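Side-chain contacts in probable mannosyltransferase KTR4 (Saccharomyces cerevisiae, PDB 5A07), which belongs to a glycosyltransferase family of the GT-A clan and binds guanosine-5'-diphosphate and a manganese ion: residues Thr106-Val111 and Pro220-Tyr225; Ser121-Leu126 and Tyr138-Asp143; Lys214-His219 and Asp327-Glu332. All coordinates share one frame; numbering follows the deposited sequence.

Contact 1. Residues Thr106-Val111 and Pro220-Tyr225. With GDP (guanosine-5'-diphosphate), chain F.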
loop_
_atom_site.group_PDB
_atom_site.type_symbol
_atom_site.label_atom_id
_atom_site.label_comp_id
_atom_site.label_asym_id
_atom_site.label_seq_id
_atom_site.Cartn_x
_atom_site.Cartn_y
_atom_site.Cartn_z
ATOM N N THR B 106 15.616 0.349 4.126
ATOM C CA THR B 106 15.763 -1.086 4.119
ATOM C C THR B 106 14.637 -1.679 3.303
ATOM O O THR B 106 13.540 -1.113 3.241
ATOM C CB THR B 106 15.772 -1.660 5.533
ATOM O OG1 THR B 106 16.145 -3.039 5.549
ATOM C CG2 THR B 106 14.437 -1.434 6.233
ATOM N N ILE B 107 14.933 -2.831 2.726
ATOM C CA ILE B 107 13.908 -3.714 2.202
ATOM C C ILE B 107 13.386 -4.536 3.325
ATOM O O ILE B 107 14.172 -5.087 4.070
ATOM C CB ILE B 107 14.483 -4.576 1.108
ATOM C CG1 ILE B 107 14.964 -3.653 0.011
ATOM C CG2 ILE B 107 13.387 -5.450 0.559
ATOM C CD1 ILE B 107 16.069 -4.242 -0.690
ATOM N N LEU B 108 12.080 -4.522 3.552
ATOM C CA LEU B 108 11.485 -5.157 4.688
ATOM C C LEU B 108 10.579 -6.302 4.304
ATOM O O LEU B 108 9.720 -6.158 3.427
ATOM C CB LEU B 108 10.637 -4.141 5.477
ATOM C CG LEU B 108 9.766 -4.748 6.586
ATOM C CD1 LEU B 108 10.574 -5.303 7.744
ATOM C CD2 LEU B 108 8.790 -3.714 7.134
ATOM N N SER B 109 10.708 -7.455 4.973
ATOM C CA SER B 109 9.771 -8.532 4.783
ATOM C C SER B 109 9.378 -9.126 6.145
ATOM O O SER B 109 10.248 -9.569 6.910
ATOM C CB SER B 109 10.341 -9.699 3.955
ATOM O OG SER B 109 11.023 -9.326 2.766
ATOM N N LEU B 110 8.080 -9.218 6.345
ATOM C CA LEU B 110 7.494 -9.972 7.416
ATOM C C LEU B 110 7.161 -11.289 6.837
ATOM O O LEU B 110 6.310 -11.369 5.948
ATOM C CB LEU B 110 6.206 -9.288 7.867
ATOM C CG LEU B 110 5.394 -10.004 8.919
ATOM C CD1 LEU B 110 6.095 -9.913 10.283
ATOM C CD2 LEU B 110 3.956 -9.485 9.045
ATOM N N VAL B 111 7.828 -12.359 7.332
ATOM C CA VAL B 111 7.645 -13.674 6.772
ATOM C C VAL B 111 7.799 -14.766 7.827
ATOM O O VAL B 111 8.381 -14.512 8.880
ATOM C CB VAL B 111 8.694 -13.999 5.684
ATOM C CG1 VAL B 111 8.360 -13.250 4.393
ATOM C CG2 VAL B 111 10.072 -13.572 6.068
ATOM N N PRO B 220 12.477 -2.587 17.074
ATOM C CA PRO B 220 13.808 -2.044 17.276
ATOM C C PRO B 220 14.747 -2.006 16.055
ATOM O O PRO B 220 15.532 -1.086 15.919
ATOM C CB PRO B 220 14.421 -2.975 18.367
ATOM C CG PRO B 220 13.273 -3.448 19.095
ATOM C CD PRO B 220 12.124 -3.583 18.103
ATOM N N LEU B 221 14.677 -3.011 15.170
ATOM C CA LEU B 221 15.601 -3.027 14.046
ATOM C C LEU B 221 15.317 -1.904 13.067
ATOM O O LEU B 221 16.223 -1.557 12.255
ATOM C CB LEU B 221 15.583 -4.366 13.341
ATOM C CG LEU B 221 16.181 -5.519 14.119
ATOM C CD1 LEU B 221 15.970 -6.789 13.303
ATOM C CD2 LEU B 221 17.663 -5.290 14.352
ATOM N N LEU B 222 14.098 -1.367 13.127
ATOM C CA LEU B 222 13.676 -0.351 12.160
ATOM C C LEU B 222 13.873 1.072 12.702
ATOM O O LEU B 222 13.614 2.044 12.008
ATOM C CB LEU B 222 12.207 -0.610 11.779
ATOM C CG LEU B 222 12.005 -1.851 10.867
ATOM C CD1 LEU B 222 10.580 -1.822 10.387
ATOM C CD2 LEU B 222 12.877 -1.889 9.658
ATOM N N SER B 223 14.322 1.169 13.949
ATOM C CA SER B 223 14.418 2.522 14.593
ATOM C C SER B 223 15.440 3.326 13.814
ATOM O O SER B 223 15.362 4.499 13.746
ATOM C CB SER B 223 14.814 2.413 16.095
ATOM O OG SER B 223 16.219 2.080 16.185
ATOM N N LYS B 224 16.447 2.694 13.210
ATOM C CA LYS B 224 17.462 3.440 12.492
ATOM C C LYS B 224 17.106 3.817 11.036
ATOM O O LYS B 224 17.946 4.354 10.309
ATOM C CB LYS B 224 18.771 2.621 12.499
ATOM C CG LYS B 224 18.713 1.207 11.879
ATOM C CD LYS B 224 20.057 0.459 11.985
ATOM C CE LYS B 224 19.950 -0.977 11.524
ATOM N NZ LYS B 224 19.088 -1.867 12.358
ATOM N N TYR B 225 15.940 3.444 10.546
ATOM C CA TYR B 225 15.614 3.726 9.119
ATOM C C TYR B 225 14.506 4.786 9.012
ATOM O O TYR B 225 13.581 4.780 9.811
ATOM C CB TYR B 225 15.169 2.460 8.419
ATOM C CG TYR B 225 16.200 1.372 8.330
ATOM C CD1 TYR B 225 17.343 1.548 7.635
ATOM C CD2 TYR B 225 16.049 0.217 9.032
ATOM C CE1 TYR B 225 18.291 0.547 7.531
ATOM C CE2 TYR B 225 16.972 -0.791 8.971
ATOM C CZ TYR B 225 18.089 -0.627 8.207
ATOM O OH TYR B 225 19.005 -1.652 8.175
HETATM P PB GDP F . -2.196 -11.442 1.533
HETATM O O1B GDP F . -2.891 -12.626 0.974
HETATM O O2B GDP F . -2.960 -10.435 2.174
HETATM O O3B GDP F . -1.123 -10.954 0.636
HETATM O O3A GDP F . -1.538 -12.103 2.861
HETATM P PA GDP F . -0.133 -12.793 3.121
HETATM O O1A GDP F . -0.240 -14.130 3.715
HETATM O O2A GDP F . 0.852 -12.699 2.030
HETATM O "O5'" GDP F . 0.388 -11.889 4.306
HETATM C "C5'" GDP F . 0.983 -10.587 4.247
HETATM C "C4'" GDP F . 2.442 -10.574 4.668
HETATM O "O4'" GDP F . 2.492 -10.943 6.052
HETATM C "C3'" GDP F . 3.336 -11.540 3.909
HETATM O "O3'" GDP F . 4.676 -10.991 3.863
HETATM C "C2'" GDP F . 3.268 -12.808 4.777
HETATM O "O2'" GDP F . 4.446 -13.595 4.667
HETATM C "C1'" GDP F . 3.199 -12.196 6.132
HETATM N N9 GDP F . 2.443 -12.999 7.122
HETATM C C8 GDP F . 1.130 -13.345 7.120
HETATM N N7 GDP F . 0.837 -14.048 8.287
HETATM C C5 GDP F . 1.994 -14.108 9.015
HETATM C C6 GDP F . 2.360 -14.685 10.323
HETATM O O6 GDP F . 1.399 -15.258 10.930
HETATM N N1 GDP F . 3.633 -14.569 10.723
HETATM C C2 GDP F . 4.605 -13.955 9.950
HETATM N N2 GDP F . 5.851 -13.883 10.405
HETATM N N3 GDP F . 4.317 -13.409 8.728
HETATM C C4 GDP F . 3.051 -13.414 8.273
#
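Thr106 packs over one face of the Tyr225 ring; the two side chains cross at about a right angle. Thr106 CB sits over the ring centre, 3.7 Å from the centroid and 11° off the normal, which makes a CH-pi contact. The methyl leans to one side of the same face, with Thr106 CG2 3.6 Å from Tyr225 CD2. Thr106 turns OG1 opposite its backbone N (chi1 -170°). That places CG2 between N and the carbonyl carbon and turns the hydroxyl toward the phenol end of the ring, where its strongest polar partner is Thr139 OG1. The opposite face of Tyr225 is covered by Lys224 CG, so the ring is clamped from both sides. From there the lysine chain folds back, and Lys224 NZ donates to Leu221 O at 2.9 Å. Glu165 gives this ammonium a salt bridge as well.

Leu222 splits its two methyls between Thr106 and Leu108. Leu222 CD2 meets Thr106 CG2 at 3.8 Å. Leu222 CD1 reaches Leu108 CD2 more loosely, at 4.2 Å. A type I turn from Leu222 to Tyr225 brings the leucine and the tyrosine to the same strand.

At the far end of the strand, Leu110 O receives GDP O3' at 2.7 Å and GDP O2' at 3.2 Å. Leu110 CG lies 3.6 Å from GDP N3.

Strand 105-110 runs parallel to strands 138-142 and 227-230, between them. Ile107 faces helix 116-131, while Leu108 and Leu110 face helix 203-214. Parallel strands with helices on both faces, and the ribose at a strand end, form the nucleotide-binding core expected of a GT-A fold. The 220-225 loop leads into strand 227-230.

Contact 2. Residues Ser121-Leu126 and Tyr138-Asp143. With GDP (guanosine-5'-diphosphate), chain F.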
loop_
_atom_site.group_PDB
_atom_site.type_symbol
_atom_site.label_atom_id
_atom_site.label_comp_id
_atom_site.label_asym_id
_atom_site.label_seq_id
_atom_site.Cartn_x
_atom_site.Cartn_y
_atom_site.Cartn_z
ATOM N N SER B 121 12.444 -16.159 -3.988
ATOM C CA SER B 121 11.993 -15.866 -5.368
ATOM C C SER B 121 11.791 -14.317 -5.534
ATOM O O SER B 121 12.350 -13.672 -6.465
ATOM C CB SER B 121 10.679 -16.613 -5.582
ATOM O OG SER B 121 10.248 -16.334 -6.870
ATOM N N SER B 122 11.146 -13.735 -4.548
ATOM C CA SER B 122 10.918 -12.276 -4.538
ATOM C C SER B 122 12.207 -11.518 -4.449
ATOM O O SER B 122 12.404 -10.554 -5.192
ATOM C CB SER B 122 9.987 -11.871 -3.383
ATOM O OG SER B 122 8.744 -12.507 -3.431
ATOM N N ILE B 123 13.099 -11.931 -3.575
ATOM C CA ILE B 123 14.369 -11.264 -3.384
ATOM C C ILE B 123 15.211 -11.310 -4.640
ATOM O O ILE B 123 15.795 -10.336 -5.048
ATOM C CB ILE B 123 15.085 -11.870 -2.200
ATOM C CG1 ILE B 123 14.365 -11.519 -0.893
ATOM C CG2 ILE B 123 16.468 -11.394 -2.170
ATOM C CD1 ILE B 123 14.766 -12.445 0.264
ATOM N N GLN B 124 15.228 -12.460 -5.306
ATOM C CA GLN B 124 16.046 -12.596 -6.514
ATOM C C GLN B 124 15.573 -11.645 -7.634
ATOM O O GLN B 124 16.370 -11.025 -8.349
ATOM C CB GLN B 124 16.005 -14.061 -7.009
ATOM C CG GLN B 124 16.863 -14.949 -6.097
ATOM C CD GLN B 124 16.819 -16.406 -6.490
ATOM O OE1 GLN B 124 15.784 -16.852 -6.909
ATOM N NE2 GLN B 124 17.877 -17.151 -6.222
ATOM N N GLN B 125 14.303 -11.546 -7.785
ATOM C CA GLN B 125 13.760 -10.586 -8.716
ATOM C C GLN B 125 13.993 -9.130 -8.354
ATOM O O GLN B 125 14.296 -8.283 -9.255
ATOM C CB GLN B 125 12.279 -10.884 -8.883
ATOM C CG GLN B 125 12.205 -12.198 -9.655
ATOM C CD GLN B 125 10.831 -12.498 -9.925
ATOM O OE1 GLN B 125 10.234 -13.234 -9.149
ATOM N NE2 GLN B 125 10.249 -11.772 -10.813
ATOM N N LEU B 126 13.891 -8.800 -7.073
ATOM C CA LEU B 126 14.138 -7.403 -6.646
ATOM C C LEU B 126 15.622 -7.099 -6.836
ATOM O O LEU B 126 15.994 -5.970 -7.225
ATOM C CB LEU B 126 13.758 -7.193 -5.173
ATOM C CG LEU B 126 14.074 -5.830 -4.588
ATOM C CD1 LEU B 126 13.284 -4.817 -5.321
ATOM C CD2 LEU B 126 13.726 -5.872 -3.091
ATOM N N TYR B 138 18.487 -5.805 3.815
ATOM C CA TYR B 138 17.226 -6.472 4.109
ATOM C C TYR B 138 17.002 -6.639 5.571
ATOM O O TYR B 138 17.893 -7.106 6.310
ATOM C CB TYR B 138 17.175 -7.855 3.474
ATOM C CG TYR B 138 17.181 -7.840 1.964
ATOM C CD1 TYR B 138 18.398 -7.707 1.278
ATOM C CD2 TYR B 138 16.028 -8.008 1.216
ATOM C CE1 TYR B 138 18.436 -7.693 -0.135
ATOM C CE2 TYR B 138 16.060 -7.974 -0.186
ATOM C CZ TYR B 138 17.258 -7.815 -0.840
ATOM O OH TYR B 138 17.318 -7.768 -2.221
ATOM N N THR B 139 15.769 -6.383 5.971
ATOM C CA THR B 139 15.328 -6.646 7.301
ATOM C C THR B 139 14.200 -7.637 7.248
ATOM O O THR B 139 13.196 -7.424 6.509
ATOM C CB THR B 139 14.823 -5.369 7.995
ATOM O OG1 THR B 139 15.876 -4.387 8.069
ATOM C CG2 THR B 139 14.393 -5.656 9.434
ATOM N N PHE B 140 14.324 -8.735 8.017
ATOM C CA PHE B 140 13.284 -9.705 8.107
ATOM C C PHE B 140 12.699 -9.761 9.536
ATOM O O PHE B 140 13.469 -9.818 10.508
ATOM C CB PHE B 140 13.810 -11.096 7.788
ATOM C CG PHE B 140 14.362 -11.217 6.423
ATOM C CD1 PHE B 140 15.669 -10.858 6.153
ATOM C CD2 PHE B 140 13.553 -11.614 5.389
ATOM C CE1 PHE B 140 16.197 -10.952 4.900
ATOM C CE2 PHE B 140 14.088 -11.697 4.115
ATOM C CZ PHE B 140 15.371 -11.389 3.860
ATOM N N LEU B 141 11.390 -9.818 9.629
ATOM C CA LEU B 141 10.690 -9.913 10.896
ATOM C C LEU B 141 9.748 -11.033 10.920
ATOM O O LEU B 141 9.179 -11.386 9.910
ATOM C CB LEU B 141 9.896 -8.621 11.204
ATOM C CG LEU B 141 10.660 -7.306 11.222
ATOM C CD1 LEU B 141 9.759 -6.042 11.446
ATOM C CD2 LEU B 141 11.806 -7.356 12.254
ATOM N N ASN B 142 9.571 -11.652 12.109
ATOM C CA ASN B 142 8.691 -12.780 12.260
ATOM C C ASN B 142 8.120 -12.788 13.692
ATOM O O ASN B 142 8.797 -12.322 14.609
ATOM C CB ASN B 142 9.559 -14.030 11.972
ATOM C CG ASN B 142 8.776 -15.354 11.914
ATOM O OD1 ASN B 142 7.566 -15.473 12.159
ATOM N ND2 ASN B 142 9.524 -16.395 11.557
ATOM N N ASP B 143 6.929 -13.334 13.871
ATOM C CA ASP B 143 6.371 -13.505 15.222
ATOM C C ASP B 143 7.012 -14.695 15.962
ATOM O O ASP B 143 6.889 -14.763 17.166
ATOM C CB ASP B 143 4.843 -13.682 15.194
ATOM C CG ASP B 143 4.386 -14.844 14.347
ATOM O OD1 ASP B 143 4.751 -14.960 13.155
ATOM O OD2 ASP B 143 3.594 -15.667 14.829
HETATM P PB GDP F . -2.196 -11.442 1.533
HETATM O O1B GDP F . -2.891 -12.626 0.974
HETATM O O2B GDP F . -2.960 -10.435 2.174
HETATM O O3B GDP F . -1.123 -10.954 0.636
HETATM O O3A GDP F . -1.538 -12.103 2.861
HETATM P PA GDP F . -0.133 -12.793 3.121
HETATM O O1A GDP F . -0.240 -14.130 3.715
HETATM O O2A GDP F . 0.852 -12.699 2.030
HETATM O "O5'" GDP F . 0.388 -11.889 4.306
HETATM C "C5'" GDP F . 0.983 -10.587 4.247
HETATM C "C4'" GDP F . 2.442 -10.574 4.668
HETATM O "O4'" GDP F . 2.492 -10.943 6.052
HETATM C "C3'" GDP F . 3.336 -11.540 3.909
HETATM O "O3'" GDP F . 4.676 -10.991 3.863
HETATM C "C2'" GDP F . 3.268 -12.808 4.777
HETATM O "O2'" GDP F . 4.446 -13.595 4.667
HETATM C "C1'" GDP F . 3.199 -12.196 6.132
HETATM N N9 GDP F . 2.443 -12.999 7.122
HETATM C C8 GDP F . 1.130 -13.345 7.120
HETATM N N7 GDP F . 0.837 -14.048 8.287
HETATM C C5 GDP F . 1.994 -14.108 9.015
HETATM C C6 GDP F . 2.360 -14.685 10.323
HETATM O O6 GDP F . 1.399 -15.258 10.930
HETATM N N1 GDP F . 3.633 -14.569 10.723
HETATM C C2 GDP F . 4.605 -13.955 9.950
HETATM N N2 GDP F . 5.851 -13.883 10.405
HETATM N N3 GDP F . 4.317 -13.409 8.728
HETATM C C4 GDP F . 3.051 -13.414 8.273
#
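Asp143 OD1 takes two N-H groups from the guanine of GDP. The main bond comes from GDP N1 at 2.7 Å, with an N-H...O angle of 155°. The second, from GDP N2 at 3.2 Å, is weak. GDP N2 has a better partner in Asn142 OD1, at 2.9 Å. Asn142 OD1 also accepts from Glu144 N, so backbone and base grip it together. The two acceptors, Asn142 OD1 and Asp143 OD1, stand 3.0 Å apart. Different torsions bring both to the same amino group, GDP N2: Asn142 sends CG opposite its N (chi1 -173°), whereas Asp143 tucks CG between N and the carbonyl carbon (chi1 57°).

At the other end, the 121-126 part of helix 116-131 meets the strand through carbon. The axes of these segments lie 12.6 Å apart and nearly antiparallel, and long side chains span the gap. Ile123 uses two branches. Its CG2 comes obliquely to the phenol end of Tyr138, 3.7 Å from Tyr138 OH. Its CD1 approaches the edge of the Phe140 ring in plane, 3.8 Å from Phe140 CZ. Leu126 slides past Tyr138 in the opposite direction, with Leu126 CD2 4.2 Å from Tyr138 OH. That hydroxyl is bonded to Glu127, one residue further along the helix. This is the helix-to-strand packing of a beta-alpha-beta crossover, strand 105-110, helix 116-131, strand 138-142.

The strand thus has an oily start held by the helix and a polar end that reads the base. One carboxylate oxygen facing N1 and N2 suits the donor edge of guanine, and its negative charge probably favours the N1 bond in particular.

Contact 3. Residues Lys214-His219 and Asp327-Glu332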
loop_
_atom_site.group_PDB
_atom_site.type_symbol
_atom_site.label_atom_id
_atom_site.label_comp_id
_atom_site.label_asym_id
_atom_site.label_seq_id
_atom_site.Cartn_x
_atom_site.Cartn_y
_atom_site.Cartn_z
ATOM N N LYS B 214 0.115 -0.698 12.505
ATOM C CA LYS B 214 0.500 0.218 13.623
ATOM C C LYS B 214 1.729 -0.084 14.443
ATOM O O LYS B 214 2.137 0.733 15.275
ATOM C CB LYS B 214 -0.708 0.396 14.580
ATOM C CG LYS B 214 -0.942 -0.770 15.547
ATOM C CD LYS B 214 -2.197 -0.470 16.382
ATOM C CE LYS B 214 -2.239 -1.141 17.741
ATOM N NZ LYS B 214 -1.005 -0.850 18.507
ATOM N N GLU B 215 2.365 -1.223 14.192
ATOM C CA GLU B 215 3.474 -1.653 15.054
ATOM C C GLU B 215 4.813 -1.855 14.345
ATOM O O GLU B 215 5.857 -1.661 14.988
ATOM C CB GLU B 215 3.059 -2.907 15.773
ATOM C CG GLU B 215 4.094 -3.489 16.746
ATOM C CD GLU B 215 4.566 -2.512 17.823
ATOM O OE1 GLU B 215 3.804 -1.593 18.144
ATOM O OE2 GLU B 215 5.710 -2.652 18.310
ATOM N N PHE B 216 4.809 -2.234 13.041
ATOM C CA PHE B 216 6.081 -2.685 12.408
ATOM C C PHE B 216 7.156 -1.642 12.518
ATOM O O PHE B 216 8.314 -1.948 12.820
ATOM C CB PHE B 216 5.873 -3.126 10.980
ATOM C CG PHE B 216 5.835 -1.994 9.995
ATOM C CD1 PHE B 216 4.674 -1.392 9.699
ATOM C CD2 PHE B 216 6.988 -1.550 9.377
ATOM C CE1 PHE B 216 4.605 -0.383 8.780
ATOM C CE2 PHE B 216 6.960 -0.518 8.417
ATOM C CZ PHE B 216 5.739 0.034 8.086
ATOM N N TYR B 217 6.770 -0.361 12.378
ATOM C CA TYR B 217 7.772 0.723 12.364
ATOM C C TYR B 217 8.327 1.045 13.770
ATOM O O TYR B 217 9.293 1.776 13.880
ATOM C CB TYR B 217 7.218 2.020 11.758
ATOM C CG TYR B 217 5.837 2.408 12.254
ATOM C CD1 TYR B 217 4.682 1.867 11.691
ATOM C CD2 TYR B 217 5.687 3.370 13.277
ATOM C CE1 TYR B 217 3.433 2.211 12.171
ATOM C CE2 TYR B 217 4.442 3.756 13.726
ATOM C CZ TYR B 217 3.324 3.191 13.196
ATOM O OH TYR B 217 2.094 3.563 13.629
ATOM N N HIS B 218 7.741 0.446 14.783
ATOM C CA HIS B 218 8.304 0.512 16.136
ATOM C C HIS B 218 9.239 -0.650 16.446
ATOM O O HIS B 218 9.748 -0.711 17.520
ATOM C CB HIS B 218 7.176 0.433 17.163
ATOM C CG HIS B 218 6.333 1.646 17.176
ATOM N ND1 HIS B 218 6.882 2.897 17.369
ATOM C CD2 HIS B 218 5.004 1.827 17.013
ATOM C CE1 HIS B 218 5.934 3.801 17.259
ATOM N NE2 HIS B 218 4.782 3.179 17.093
ATOM N N HIS B 219 9.421 -1.611 15.550
ATOM C CA HIS B 219 10.333 -2.689 15.878
ATOM C C HIS B 219 11.730 -2.121 16.046
ATOM O O HIS B 219 12.177 -1.269 15.275
ATOM C CB HIS B 219 10.317 -3.790 14.836
ATOM C CG HIS B 219 11.034 -5.035 15.276
ATOM N ND1 HIS B 219 12.396 -5.137 15.224
ATOM C CD2 HIS B 219 10.589 -6.202 15.785
ATOM C CE1 HIS B 219 12.767 -6.311 15.684
ATOM N NE2 HIS B 219 11.688 -6.983 16.016
ATOM N N ASP B 327 8.653 8.491 8.785
ATOM C CA ASP B 327 8.325 9.760 9.494
ATOM C C ASP B 327 6.818 10.042 9.431
ATOM O O ASP B 327 6.277 10.595 10.360
ATOM C CB ASP B 327 8.992 10.944 8.845
ATOM C CG ASP B 327 10.494 11.014 9.077
ATOM O OD1 ASP B 327 11.075 10.171 9.721
ATOM O OD2 ASP B 327 11.107 12.023 8.651
ATOM N N PHE B 328 6.124 9.672 8.331
ATOM C CA PHE B 328 4.706 9.846 8.330
ATOM C C PHE B 328 3.988 8.939 9.347
ATOM O O PHE B 328 3.116 9.367 10.088
ATOM C CB PHE B 328 4.112 9.710 6.889
ATOM C CG PHE B 328 2.650 9.794 6.870
ATOM C CD1 PHE B 328 1.990 11.004 7.137
ATOM C CD2 PHE B 328 1.878 8.665 6.655
ATOM C CE1 PHE B 328 0.602 11.074 7.161
ATOM C CE2 PHE B 328 0.496 8.741 6.667
ATOM C CZ PHE B 328 -0.154 9.969 6.909
ATOM N N LEU B 329 4.371 7.664 9.385
ATOM C CA LEU B 329 3.715 6.715 10.268
ATOM C C LEU B 329 4.004 7.073 11.748
ATOM O O LEU B 329 3.241 6.721 12.625
ATOM C CB LEU B 329 4.227 5.308 10.008
ATOM C CG LEU B 329 4.035 4.762 8.570
ATOM C CD1 LEU B 329 4.319 3.296 8.484
ATOM C CD2 LEU B 329 2.670 5.054 8.052
ATOM N N ARG B 330 5.175 7.630 11.978
ATOM C CA ARG B 330 5.589 8.021 13.322
ATOM C C ARG B 330 4.980 9.370 13.791
ATOM O O ARG B 330 5.182 9.744 14.940
ATOM C CB ARG B 330 7.091 8.066 13.372
ATOM C CG ARG B 330 7.708 6.669 13.297
ATOM C CD ARG B 330 9.215 6.749 13.037
ATOM N NE ARG B 330 9.722 5.364 13.069
ATOM C CZ ARG B 330 10.863 4.966 12.535
ATOM N NH1 ARG B 330 11.580 5.773 11.849
ATOM N NH2 ARG B 330 11.217 3.708 12.613
ATOM N N SER B 331 4.316 10.094 12.895
ATOM C CA SER B 331 3.766 11.428 13.140
ATOM C C SER B 331 2.517 11.338 13.930
ATOM O O SER B 331 1.876 10.305 14.031
ATOM C CB SER B 331 3.466 12.149 11.791
ATOM O OG SER B 331 2.266 11.618 11.146
ATOM N N GLU B 332 2.150 12.458 14.571
ATOM C CA GLU B 332 1.062 12.446 15.554
ATOM C C GLU B 332 -0.242 12.029 14.964
ATOM O O GLU B 332 -0.933 11.175 15.513
ATOM C CB GLU B 332 0.939 13.829 16.236
ATOM C CG GLU B 332 -0.233 13.840 17.217
ATOM C CD GLU B 332 -0.523 15.247 17.768
ATOM O OE1 GLU B 332 0.381 16.072 17.853
ATOM O OE2 GLU B 332 -1.703 15.533 18.053
HETATM O O HOH W 1 8.846 4.305 15.736
#
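Arg330 and Tyr217 make the direct polar bond of this contact. Arg330 NH2 donates to Tyr217 O at 3.0 Å and nearly straight, with an N-H...O angle of 174°. The carbonyl oxygen lies at the guanidinium edge, and the donor lies in the carbonyl plane. Water 1 adds a second path: it donates to Tyr217 O at 3.2 Å and accepts a weak bond from Arg330 NE. The arginine chain, extended from CG to NE, carries the head past the tyrosine. The same head also serves the next turn of the loop, with NH2 bonded to Leu222 O and NH1 to Tyr225 O. Tyr217 OH is bonded to Glu335 of helix 332-344. Phe328 O takes both Ser331 OG, at 2.6 Å, and Ser331 N, which holds the turn at 328-331.

The CH-pi contact belongs to Leu329. Its CB stands over the centre of the Tyr217 ring, 3.7 Å from the centroid and 5° off the normal. The chi1 of Tyr217 (45°) turns the ring under this carbon.

Apolar packing centres on one methyl. Leu329 CD1 lies in the corner between two rings, 3.5 Å from Tyr217 CD1 and 3.6 Å from Phe216 CZ. The edge of the tyrosine lies against a face of the phenylalanine. Arg330 CG adds a flank, 3.9 Å from Tyr217 CD2.

The contact pins the loop after helix 203-214 to the chain between strand 322-325 and helix 332-344, beside helix 354-365. Three neutral backbone carbonyls take up N-H groups of the arginine head, and their dipoles probably help to stabilise its charge.

Contacts 1 and 2 share the sheet: Ile107 O and Thr139 N, 2.8 Å apart, are a probable backbone bond between strands 105-110 and 138-142. Both strands end at the GDP pocket: contact 1 holds the ribose and touches the base; contact 2 binds the base edge. Their centres are about 11 Å apart. Contact 3 also lies about 11 Å from contact 1 between centres, and the two join directly where Leu108 CD2 meets Phe216 CD2 at 3.6 Å. It does not line the pocket; the Phe216 side chain is about 10 Å from GDP. Contacts 2 and 3 are about 20 Å apart between centres and touch through Leu141 CD2 and His219 CE1, at 3.7 Å.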